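Local atomic coordinates of glycoside Hydrolase Family 43_12 (Metagenome, PDB entry 7JVH), a protein that probably hydrolyses xylose- or arabinose-containing plant polysaccharides or their oligosaccharides, as a family 43 glycoside hydrolase of a gut metagenome. Residues Q482-R494 with I539-A553. Numbering follows the deposited sequence.
Sequences QVLVLEKTVRPQR and IGGPLDAAVLSTNFA
Pro-492 lies over one face of the Phe-552 ring, a CH-pi contact with CB 4.0 Å from the ring centroid and offset toward the rim. Val-490 reaches the same ring obliquely, its CG1 3.6 Å from CZ of Phe-552. A trans first torsion (chi1 179°) turns the Phe-552 ring back from the short helix 550-553 toward these two residues. The CG1 methyl of Val-490 also meets CG2 of Val-547 at 3.9 Å. A serine in place of Phe-552 would probably leave Pro-492 CB and Val-490 CG1 without the ring they share, opening a gap between them and the helix. One backbone hydrogen bond joins the segments, from Gln-493 N to Phe-552 O at 3.0 Å. Beyond this bond the contact is looser. Gln-493 is exposed, and its extended side chain runs past the Ala-553 backbone with NE2 3.5 Å from Asn-551 O. At the other end the packing is buried and mostly apolar: Leu-486 CD2 lies 3.4 Å from Ile-539 O and 4.2 Å from Leu-543 CD1, and Ile-539 CD1 packs on Leu-484 CB. Here strand 482-489 faces strand 536-544 across the beta-sandwich of the concanavalin A-like domain. Phe-528 of strand 525-531 and Val-503 of strand 501-507 flank Leu-486, while Tyr-471 of strand 469-477 packs on Val-547.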
ATOM      1  N   GLN A 482     -25.001  19.059 -21.055  1.00 68.36           N
ATOM      2  CA  GLN A 482     -23.916  18.248 -20.535  1.00 58.30           C
ATOM      3  C   GLN A 482     -23.266  17.416 -21.626  1.00 56.09           C
ATOM      4  O   GLN A 482     -23.910  17.028 -22.590  1.00 60.01           O
ATOM      5  CB  GLN A 482     -24.378  17.395 -19.356  1.00 50.51           C
ATOM      6  CG  GLN A 482     -24.545  18.179 -18.062  1.00 58.07           C
ATOM      7  CD  GLN A 482     -25.669  19.172 -18.138  1.00 56.15           C
ATOM      8  OE1 GLN A 482     -26.728  18.828 -18.612  1.00 68.97           O
ATOM      9  NE2 GLN A 482     -25.453  20.390 -17.687  1.00 67.83           N
ATOM     10  N   VAL A 483     -21.969  17.144 -21.439  1.00 44.16           N
ATOM     11  CA  VAL A 483     -21.153  16.365 -22.357  1.00 49.61           C
ATOM     12  C   VAL A 483     -20.337  15.378 -21.527  1.00 56.95           C
ATOM     13  O   VAL A 483     -20.142  15.581 -20.338  1.00 49.09           O
ATOM     14  CB  VAL A 483     -20.209  17.265 -23.165  1.00 44.20           C
ATOM     15  CG1 VAL A 483     -21.004  18.210 -24.024  1.00 40.82           C
ATOM     16  CG2 VAL A 483     -19.275  18.034 -22.225  1.00 58.77           C
ATOM     17  N   LEU A 484     -19.870  14.306 -22.166  1.00 53.84           N
ATOM     18  CA  LEU A 484     -18.945  13.392 -21.541  1.00 41.35           C
ATOM     19  C   LEU A 484     -17.603  13.499 -22.226  1.00 53.43           C
ATOM     20  O   LEU A 484     -17.525  13.474 -23.452  1.00 57.45           O
ATOM     21  CB  LEU A 484     -19.448  11.937 -21.577  1.00 43.97           C
ATOM     22  CG  LEU A 484     -20.441  11.467 -20.531  1.00 59.34           C
ATOM     23  CD1 LEU A 484     -20.818  10.025 -20.845  1.00 70.05           C
ATOM     24  CD2 LEU A 484     -19.878  11.595 -19.122  1.00 57.33           C
ATOM     25  N   VAL A 485     -16.548  13.623 -21.412  1.00 51.15           N
ATOM     26  CA  VAL A 485     -15.193  13.791 -21.890  1.00 59.30           C
ATOM     27  C   VAL A 485     -14.298  12.701 -21.275  1.00 54.29           C
ATOM     28  O   VAL A 485     -14.306  12.487 -20.065  1.00 43.06           O
ATOM     29  CB  VAL A 485     -14.665  15.202 -21.561  1.00 63.61           C
ATOM     30  CG1 VAL A 485     -13.221  15.387 -22.042  1.00 50.81           C
ATOM     31  CG2 VAL A 485     -15.572  16.261 -22.178  1.00 53.52           C
ATOM     32  N   LEU A 486     -13.562  12.004 -22.146  1.00 43.61           N
ATOM     33  CA  LEU A 486     -12.577  11.027 -21.762  1.00 50.86           C
ATOM     34  C   LEU A 486     -11.196  11.627 -22.067  1.00 60.24           C
ATOM     35  O   LEU A 486     -10.914  12.002 -23.212  1.00 58.63           O
ATOM     36  CB  LEU A 486     -12.779   9.729 -22.531  1.00 48.84           C
ATOM     37  CG  LEU A 486     -11.899   8.522 -22.202  1.00 51.26           C
ATOM     38  CD1 LEU A 486     -12.073   8.029 -20.785  1.00 43.69           C
ATOM     39  CD2 LEU A 486     -12.225   7.400 -23.185  1.00 52.02           C
ATOM     40  N   GLU A 487     -10.354  11.719 -21.029  1.00 48.94           N
ATOM     41  CA  GLU A 487      -9.022  12.271 -21.132  1.00 51.70           C
ATOM     42  C   GLU A 487      -7.992  11.302 -20.603  1.00 56.83           C
ATOM     43  O   GLU A 487      -8.241  10.571 -19.635  1.00 51.13           O
ATOM     44  CB  GLU A 487      -8.930  13.570 -20.339  1.00 57.76           C
ATOM     45  CG  GLU A 487      -9.546  14.785 -21.047  1.00 56.95           C
ATOM     46  CD  GLU A 487      -9.751  15.959 -20.117  1.00 60.80           C
ATOM     47  OE1 GLU A 487      -9.762  15.766 -18.871  1.00 65.36           O
ATOM     48  OE2 GLU A 487      -9.903  17.083 -20.631  1.00 61.35           O
ATOM     49  N   LYS A 488      -6.820  11.299 -21.248  1.00 54.13           N
ATOM     50  CA  LYS A 488      -5.633  10.630 -20.734  1.00 54.77           C
ATOM     51  C   LYS A 488      -4.510  11.651 -20.513  1.00 57.58           C
ATOM     52  O   LYS A 488      -4.438  12.689 -21.189  1.00 53.18           O
ATOM     53  CB  LYS A 488      -5.168   9.554 -21.704  1.00 43.55           C
ATOM     54  CG  LYS A 488      -4.686  10.081 -23.040  1.00 38.94           C
ATOM     55  CD  LYS A 488      -4.172   8.969 -23.915  1.00 39.63           C
ATOM     56  CE  LYS A 488      -3.571   9.495 -25.193  1.00 37.31           C
ATOM     57  NZ  LYS A 488      -3.022   8.329 -25.926  1.00 48.57           N
ATOM     58  N   THR A 489      -3.642  11.339 -19.546  1.00 54.33           N
ATOM     59  CA  THR A 489      -2.359  11.997 -19.363  1.00 50.55           C
ATOM     60  C   THR A 489      -1.348  10.887 -19.173  1.00 43.84           C
ATOM     61  O   THR A 489      -1.513  10.055 -18.294  1.00 54.18           O
ATOM     62  CB  THR A 489      -2.353  12.933 -18.143  1.00 56.60           C
ATOM     63  OG1 THR A 489      -3.396  13.914 -18.287  1.00 49.43           O
ATOM     64  CG2 THR A 489      -1.003  13.669 -18.019  1.00 62.68           C
ATOM     65  N   VAL A 490      -0.305  10.887 -20.009  1.00 47.64           N
ATOM     66  CA  VAL A 490       0.706   9.841 -20.062  1.00 58.95           C
ATOM     67  C   VAL A 490       2.110  10.433 -19.864  1.00 64.07           C
ATOM     68  O   VAL A 490       2.530  11.279 -20.649  1.00 59.50           O
ATOM     69  CB  VAL A 490       0.658   9.129 -21.429  1.00 59.56           C
ATOM     70  CG1 VAL A 490       1.578   7.909 -21.423  1.00 58.16           C
ATOM     71  CG2 VAL A 490      -0.779   8.737 -21.790  1.00 64.77           C
ATOM     72  N   ARG A 491       2.824   9.980 -18.822  1.00 57.30           N
ATOM     73  CA  ARG A 491       4.229  10.368 -18.579  1.00 55.10           C
ATOM     74  C   ARG A 491       5.087   9.192 -18.116  1.00 50.41           C
ATOM     75  O   ARG A 491       5.035   8.806 -16.947  1.00 50.55           O
ATOM     76  CB  ARG A 491       4.341  11.494 -17.541  1.00 59.42           C
ATOM     77  CG  ARG A 491       5.793  11.983 -17.321  1.00 56.74           C
ATOM     78  CD  ARG A 491       5.916  13.000 -16.198  1.00 49.32           C
ATOM     79  NE  ARG A 491       5.517  12.414 -14.938  1.00 53.41           N
ATOM     80  CZ  ARG A 491       5.137  13.079 -13.847  1.00 65.03           C
ATOM     81  NH1 ARG A 491       5.117  14.412 -13.822  1.00 47.16           N
ATOM     82  NH2 ARG A 491       4.760  12.365 -12.774  1.00 64.61           N
ATOM     83  N   PRO A 492       5.921   8.596 -18.998  1.00 48.56           N
ATOM     84  CA  PRO A 492       6.870   7.568 -18.565  1.00 53.28           C
ATOM     85  C   PRO A 492       7.934   8.107 -17.595  1.00 62.00           C
ATOM     86  O   PRO A 492       8.237   9.298 -17.608  1.00 56.10           O
ATOM     87  CB  PRO A 492       7.518   7.104 -19.877  1.00 55.36           C
ATOM     88  CG  PRO A 492       7.242   8.164 -20.873  1.00 55.68           C
ATOM     89  CD  PRO A 492       5.985   8.870 -20.444  1.00 52.73           C
ATOM     90  N   GLN A 493       8.462   7.212 -16.755  1.00 65.46           N
ATOM     91  CA  GLN A 493       9.475   7.491 -15.742  1.00 63.46           C
ATOM     92  C   GLN A 493      10.402   8.680 -15.986  1.00 66.32           C
ATOM     93  O   GLN A 493      10.445   9.623 -15.189  1.00 76.72           O
ATOM     94  CB  GLN A 493      10.368   6.258 -15.597  1.00 68.49           C
ATOM     95  CG  GLN A 493       9.892   5.302 -14.535  1.00 72.37           C
ATOM     96  CD  GLN A 493      10.841   4.158 -14.344  1.00 74.29           C
ATOM     97  OE1 GLN A 493      11.588   4.119 -13.357  1.00 89.90           O
ATOM     98  NE2 GLN A 493      10.841   3.225 -15.291  1.00 67.77           N
ATOM     99  N   ARG A 494      11.163   8.600 -17.083  1.00 58.96           N
ATOM    100  CA  ARG A 494      12.318   9.453 -17.328  1.00 71.87           C
ATOM    101  C   ARG A 494      11.999  10.774 -18.036  1.00 80.84           C
ATOM    102  O   ARG A 494      12.895  11.588 -18.245  1.00 81.31           O
ATOM    103  CB  ARG A 494      13.353   8.657 -18.143  1.00 70.81           C
ATOM    104  CG  ARG A 494      13.922   7.462 -17.383  1.00 72.09           C
ATOM    105  CD  ARG A 494      14.818   7.974 -16.270  1.00 82.65           C
ATOM    106  NE  ARG A 494      15.427   6.899 -15.486  1.00 94.27           N
ATOM    107  CZ  ARG A 494      14.802   6.221 -14.520  1.00106.50           C
ATOM    108  NH1 ARG A 494      13.534   6.498 -14.198  1.00104.08           N
ATOM    109  NH2 ARG A 494      15.447   5.257 -13.859  1.00109.04           N
ATOM    110  N   ILE A 539     -17.423   4.506 -24.574  1.00 44.81           N
ATOM    111  CA  ILE A 539     -16.862   5.796 -24.976  1.00 53.06           C
ATOM    112  C   ILE A 539     -15.343   5.663 -24.989  1.00 50.57           C
ATOM    113  O   ILE A 539     -14.748   5.223 -24.023  1.00 45.37           O
ATOM    114  CB  ILE A 539     -17.316   6.966 -24.075  1.00 48.45           C
ATOM    115  CG1 ILE A 539     -16.590   8.251 -24.472  1.00 47.57           C
ATOM    116  CG2 ILE A 539     -17.117   6.658 -22.585  1.00 56.50           C
ATOM    117  CD1 ILE A 539     -17.439   9.503 -24.321  1.00 52.21           C
ATOM    118  N   GLY A 540     -14.734   6.008 -26.125  1.00 49.00           N
ATOM    119  CA  GLY A 540     -13.329   5.750 -26.371  1.00 47.89           C
ATOM    120  C   GLY A 540     -13.110   4.272 -26.632  1.00 56.48           C
ATOM    121  O   GLY A 540     -13.993   3.442 -26.382  1.00 65.12           O
ATOM    122  N   GLY A 541     -11.916   3.941 -27.129  1.00 49.69           N
ATOM    123  CA  GLY A 541     -11.534   2.576 -27.421  1.00 38.58           C
ATOM    124  C   GLY A 541     -10.741   1.987 -26.259  1.00 44.86           C
ATOM    125  O   GLY A 541     -10.761   2.523 -25.148  1.00 37.02           O
ATOM    126  N   PRO A 542     -10.039   0.853 -26.474  1.00 43.15           N
ATOM    127  CA  PRO A 542      -9.137   0.306 -25.455  1.00 52.98           C
ATOM    128  C   PRO A 542      -7.931   1.241 -25.178  1.00 49.67           C
ATOM    129  O   PRO A 542      -7.231   1.642 -26.100  1.00 47.31           O
ATOM    130  CB  PRO A 542      -8.671  -1.015 -26.079  1.00 40.37           C
ATOM    131  CG  PRO A 542      -8.901  -0.858 -27.567  1.00 47.06           C
ATOM    132  CD  PRO A 542     -10.077   0.053 -27.713  1.00 40.05           C
ATOM    133  N   LEU A 543      -7.724   1.572 -23.901  1.00 53.79           N
ATOM    134  CA  LEU A 543      -6.613   2.392 -23.440  1.00 52.98           C
ATOM    135  C   LEU A 543      -5.553   1.548 -22.741  1.00 51.72           C
ATOM    136  O   LEU A 543      -5.836   0.920 -21.725  1.00 48.30           O
ATOM    137  CB  LEU A 543      -7.138   3.443 -22.462  1.00 53.90           C
ATOM    138  CG  LEU A 543      -8.067   4.493 -23.062  1.00 45.20           C
ATOM    139  CD1 LEU A 543      -8.824   5.194 -21.942  1.00 37.85           C
ATOM    140  CD2 LEU A 543      -7.244   5.452 -23.892  1.00 38.60           C
ATOM    141  N   ASP A 544      -4.331   1.567 -23.291  1.00 56.15           N
ATOM    142  CA  ASP A 544      -3.209   0.735 -22.825  1.00 51.31           C
ATOM    143  C   ASP A 544      -3.112   0.736 -21.309  1.00 51.01           C
ATOM    144  O   ASP A 544      -3.025   1.789 -20.684  1.00 52.15           O
ATOM    145  CB  ASP A 544      -1.891   1.210 -23.430  1.00 52.08           C
ATOM    146  CG  ASP A 544      -0.751   0.205 -23.276  1.00 64.77           C
ATOM    147  OD1 ASP A 544      -0.782  -0.672 -22.359  1.00 60.77           O
ATOM    148  OD2 ASP A 544       0.200   0.326 -24.075  1.00 68.08           O
ATOM    149  N   ALA A 545      -3.140  -0.466 -20.731  1.00 46.59           N
ATOM    150  CA  ALA A 545      -3.075  -0.665 -19.285  1.00 52.83           C
ATOM    151  C   ALA A 545      -1.676  -0.378 -18.727  1.00 45.59           C
ATOM    152  O   ALA A 545      -1.524  -0.082 -17.543  1.00 44.38           O
ATOM    153  CB  ALA A 545      -3.501  -2.097 -18.934  1.00 34.02           C
ATOM    154  N   ALA A 546      -0.664  -0.514 -19.585  1.00 34.79           N
ATOM    155  CA  ALA A 546       0.743  -0.330 -19.199  1.00 50.18           C
ATOM    156  C   ALA A 546       0.992   1.079 -18.619  1.00 51.71           C
ATOM    157  O   ALA A 546       1.792   1.221 -17.706  1.00 54.47           O
ATOM    158  CB  ALA A 546       1.661  -0.581 -20.384  1.00 48.74           C
ATOM    159  N   VAL A 547       0.260   2.081 -19.144  1.00 48.23           N
ATOM    160  CA  VAL A 547       0.336   3.473 -18.698  1.00 54.91           C
ATOM    161  C   VAL A 547       0.181   3.655 -17.170  1.00 51.38           C
ATOM    162  O   VAL A 547       0.775   4.582 -16.592  1.00 53.23           O
ATOM    163  CB  VAL A 547      -0.713   4.360 -19.439  1.00 51.86           C
ATOM    164  CG1 VAL A 547      -0.857   5.728 -18.788  1.00 52.99           C
ATOM    165  CG2 VAL A 547      -0.339   4.550 -20.910  1.00 48.52           C
ATOM    166  N   LEU A 548      -0.608   2.786 -16.528  1.00 43.09           N
ATOM    167  CA  LEU A 548      -0.868   2.857 -15.083  1.00 37.95           C
ATOM    168  C   LEU A 548      -0.022   1.873 -14.260  1.00 42.63           C
ATOM    169  O   LEU A 548      -0.249   1.683 -13.056  1.00 40.51           O
ATOM    170  CB  LEU A 548      -2.359   2.647 -14.790  1.00 41.57           C
ATOM    171  CG  LEU A 548      -3.303   3.568 -15.572  1.00 51.57           C
ATOM    172  CD1 LEU A 548      -4.760   3.338 -15.187  1.00 49.32           C
ATOM    173  CD2 LEU A 548      -2.912   5.028 -15.346  1.00 41.08           C
ATOM    174  N   SER A 549       0.971   1.262 -14.910  1.00 37.97           N
ATOM    175  CA  SER A 549       1.903   0.376 -14.249  1.00 40.41           C
ATOM    176  C   SER A 549       3.070   1.132 -13.605  1.00 51.59           C
ATOM    177  O   SER A 549       3.544   2.175 -14.110  1.00 53.59           O
ATOM    178  CB  SER A 549       2.462  -0.641 -15.241  1.00 42.12           C
ATOM    179  OG  SER A 549       3.335  -0.028 -16.184  1.00 51.64           O
ATOM    180  N   THR A 550       3.531   0.584 -12.477  1.00 47.95           N
ATOM    181  CA  THR A 550       4.818   0.888 -11.891  1.00 45.18           C
ATOM    182  C   THR A 550       5.931   0.818 -12.934  1.00 49.93           C
ATOM    183  O   THR A 550       6.802   1.677 -12.971  1.00 43.88           O
ATOM    184  CB  THR A 550       5.083  -0.061 -10.726  1.00 40.84           C
ATOM    185  OG1 THR A 550       4.249   0.347  -9.623  1.00 44.34           O
ATOM    186  CG2 THR A 550       6.548  -0.058 -10.320  1.00 49.37           C
ATOM    187  N   ASN A 551       5.881  -0.214 -13.780  1.00 42.62           N
ATOM    188  CA  ASN A 551       6.894  -0.452 -14.816  1.00 34.66           C
ATOM    189  C   ASN A 551       7.074   0.738 -15.730  1.00 50.55           C
ATOM    190  O   ASN A 551       8.194   1.045 -16.102  1.00 62.65           O
ATOM    191  CB  ASN A 551       6.537  -1.675 -15.663  1.00 40.85           C
ATOM    192  CG  ASN A 551       6.298  -2.925 -14.817  1.00 52.26           C
ATOM    193  OD1 ASN A 551       5.278  -3.041 -14.126  1.00 59.45           O
ATOM    194  ND2 ASN A 551       7.247  -3.849 -14.854  1.00 54.15           N
ATOM    195  N   PHE A 552       5.959   1.396 -16.088  1.00 53.86           N
ATOM    196  CA  PHE A 552       5.953   2.487 -17.048  1.00 35.15           C
ATOM    197  C   PHE A 552       6.213   3.864 -16.400  1.00 49.27           C
ATOM    198  O   PHE A 552       7.001   4.643 -16.915  1.00 45.74           O
ATOM    199  CB  PHE A 552       4.640   2.474 -17.833  1.00 44.60           C
ATOM    200  CG  PHE A 552       4.521   3.571 -18.850  1.00 39.49           C
ATOM    201  CD1 PHE A 552       5.035   3.420 -20.133  1.00 42.48           C
ATOM    202  CD2 PHE A 552       3.883   4.749 -18.532  1.00 50.80           C
ATOM    203  CE1 PHE A 552       4.931   4.437 -21.058  1.00 48.17           C
ATOM    204  CE2 PHE A 552       3.752   5.769 -19.474  1.00 52.08           C
ATOM    205  CZ  PHE A 552       4.276   5.609 -20.735  1.00 42.72           C
ATOM    206  N   ALA A 553       5.559   4.130 -15.265  1.00 50.53           N
ATOM    207  CA  ALA A 553       5.577   5.413 -14.592  1.00 45.96           C
ATOM    208  C   ALA A 553       6.583   5.515 -13.448  1.00 50.80           C
ATOM    209  O   ALA A 553       6.765   6.582 -12.864  1.00 50.34           O
ATOM    210  CB  ALA A 553       4.198   5.681 -14.034  1.00 37.19           C
TER